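PDB 6D2S: HTH-type transcriptional regulator PrpR from Mycobacterium tuberculosis, which regulates expression of the enzymes that break down short-chain fatty acids through the glyoxylate and methylcitrate cycles, and is required for growth in macrophages and for assimilating cholesterol-derived propionate. Local coordinates for residues Arg143-Gln147 with Leu148-Ile152. Numbering follows the deposited sequence. Where two conformers were deposited one is given.
Sequences RAAEQ and LRYDI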
loop_
_atom_site.group_PDB
_atom_site.type_symbol
_atom_site.label_atom_id
_atom_site.label_comp_id
_atom_site.label_asym_id
_atom_site.label_seq_id
_atom_site.Cartn_x
_atom_site.Cartn_y
_atom_site.Cartn_z
ATOM N N ARG A 143 8.626 -13.117 3.330
ATOM C CA ARG A 143 8.769 -14.279 4.201
ATOM C C ARG A 143 7.592 -14.391 5.162
ATOM O O ARG A 143 7.074 -15.491 5.389
ATOM C CB ARG A 143 10.094 -14.195 4.966
ATOM C CG ARG A 143 10.370 -15.362 5.903
ATOM C CD ARG A 143 11.778 -15.276 6.504
ATOM N NE ARG A 143 11.959 -14.113 7.378
ATOM C CZ ARG A 143 12.631 -13.012 7.044
ATOM N NH1 ARG A 143 13.195 -12.909 5.845
ATOM N NH2 ARG A 143 12.741 -12.010 7.909
ATOM N N ALA A 144 7.149 -13.264 5.724
ATOM C CA ALA A 144 6.027 -13.295 6.659
ATOM C C ALA A 144 4.737 -13.686 5.956
ATOM O O ALA A 144 3.919 -14.431 6.513
ATOM C CB ALA A 144 5.865 -11.931 7.338
ATOM N N ALA A 145 4.526 -13.183 4.739
ATOM C CA ALA A 145 3.326 -13.561 4.003
ATOM C C ALA A 145 3.299 -15.062 3.743
ATOM O O ALA A 145 2.256 -15.715 3.894
ATOM C CB ALA A 145 3.242 -12.775 2.693
ATOM N N GLU A 146 4.439 -15.645 3.373
ATOM C CA GLU A 146 4.424 -17.085 3.141
ATOM C C GLU A 146 4.161 -17.844 4.435
ATOM O O GLU A 146 3.369 -18.795 4.450
ATOM C CB GLU A 146 5.727 -17.539 2.479
ATOM C CG GLU A 146 5.912 -17.005 1.050
ATOM C CD GLU A 146 5.037 -17.702 -0.012
ATOM O OE1 GLU A 146 4.586 -18.851 0.216
ATOM O OE2 GLU A 146 4.808 -17.093 -1.088
ATOM N N GLN A 147 4.787 -17.434 5.539
ATOM C CA GLN A 147 4.644 -18.196 6.777
ATOM C C GLN A 147 3.296 -17.984 7.453
ATOM O O GLN A 147 2.869 -18.841 8.237
ATOM C CB GLN A 147 5.771 -17.836 7.742
ATOM C CG GLN A 147 7.140 -18.217 7.197
ATOM C CD GLN A 147 8.258 -17.832 8.128
ATOM O OE1 GLN A 147 8.020 -17.276 9.201
ATOM N NE2 GLN A 147 9.493 -18.124 7.724
ATOM N N LEU A 148 2.622 -16.871 7.175
ATOM C CA LEU A 148 1.272 -16.638 7.663
ATOM C C LEU A 148 0.217 -16.972 6.622
ATOM O O LEU A 148 -0.957 -16.633 6.812
ATOM C CB LEU A 148 1.119 -15.183 8.107
ATOM C CG LEU A 148 1.848 -14.844 9.413
ATOM C CD1 LEU A 148 1.771 -13.335 9.685
ATOM C CD2 LEU A 148 1.286 -15.636 10.581
ATOM N N ARG A 149 0.618 -17.609 5.518
ATOM C CA ARG A 149 -0.306 -18.017 4.464
ATOM C C ARG A 149 -1.176 -16.846 4.021
ATOM O O ARG A 149 -2.389 -16.973 3.824
ATOM C CB ARG A 149 -1.156 -19.213 4.913
ATOM C CG ARG A 149 -0.340 -20.456 5.271
ATOM C CD ARG A 149 0.576 -20.833 4.115
ATOM N NE ARG A 149 1.131 -22.177 4.240
ATOM C CZ ARG A 149 2.110 -22.649 3.474
ATOM N NH1 ARG A 149 2.652 -21.870 2.542
ATOM N NH2 ARG A 149 2.549 -23.889 3.635
ATOM N N TYR A 150 -0.544 -15.684 3.874
ATOM C CA TYR A 150 -1.183 -14.501 3.297
ATOM C C TYR A 150 -2.388 -14.039 4.110
ATOM O O TYR A 150 -3.291 -13.392 3.582
ATOM C CB TYR A 150 -1.571 -14.751 1.832
ATOM C CG TYR A 150 -0.352 -14.793 0.931
ATOM C CD1 TYR A 150 0.411 -15.945 0.826
ATOM C CD2 TYR A 150 0.049 -13.670 0.211
ATOM C CE1 TYR A 150 1.536 -15.991 0.020
ATOM C CE2 TYR A 150 1.172 -13.711 -0.608
ATOM C CZ TYR A 150 1.913 -14.872 -0.692
ATOM O OH TYR A 150 3.026 -14.916 -1.500
ATOM N N ASP A 151 -2.399 -14.327 5.409
ATOM C CA ASP A 151 -3.447 -13.814 6.289
ATOM C C ASP A 151 -3.263 -12.308 6.464
ATOM O O ASP A 151 -2.353 -11.869 7.176
ATOM C CB ASP A 151 -3.409 -14.526 7.642
ATOM C CG ASP A 151 -4.621 -14.203 8.497
ATOM O OD1 ASP A 151 -5.238 -15.151 9.027
ATOM O OD2 ASP A 151 -4.967 -12.997 8.602
ATOM N N ILE A 152 -4.135 -11.518 5.826
ATOM C CA ILE A 152 -3.969 -10.065 5.789
ATOM C C ILE A 152 -4.053 -9.476 7.190
ATOM O O ILE A 152 -3.303 -8.555 7.541
ATOM C CB ILE A 152 -5.018 -9.443 4.850
ATOM C CG1 ILE A 152 -4.837 -9.983 3.420
ATOM C CG2 ILE A 152 -4.907 -7.907 4.878
ATOM C CD1 ILE A 152 -6.111 -9.930 2.584
HETATM O O HOH W 1 2.121 -19.423 1.546
#
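With CG placed opposite the carbonyl carbon (chi1 -67°) and the chain folded again at chi2 (-75°), E146 carries its carboxylate to the hydroxyl of Y150, whose own chi1 of -72° lays the phenol alongside it, both side chains pointing the same way. Y150 OH donates to E146 OE2 over 2.8 Å; OE2 lies in the plane of the ring, at its edge, while OH approaches from above the carboxylate plane, the two planes being almost perpendicular. One face of the same ring receives A145 CB in a CH-pi contact, 4.1 Å from the centroid.

The backbone beneath forms a Schellman motif that ends helix 138-147. R149, at positive phi, is its C' residue: Y150 N reaches back to A145 O at 2.8 Å, and R149 N to E146 O at 3.2 Å. The last turn retains L148 N to A144 O, 2.8 Å, and a type I' turn from L148 to D151 leads into helix 152-159, where the D151 carboxylate caps L154 N.

R149 NH1 stays 4.3 Å from E146 OE1, too far for a salt bridge; a water lies between them, accepting from NH1 at 2.7 Å and within bonding distance of E146 OE1 and E146 O. The contact belongs to the IrrE N-terminal-like part of the chain, whereas I181, whose N bonds Y150 OH, and K274, in a salt bridge with E146 OE1, belong to the C-terminal regulator part, so this helix end is tied to it. Phenol and lysine together grip the E146 carboxylate, an environment likely to favour its ionised form.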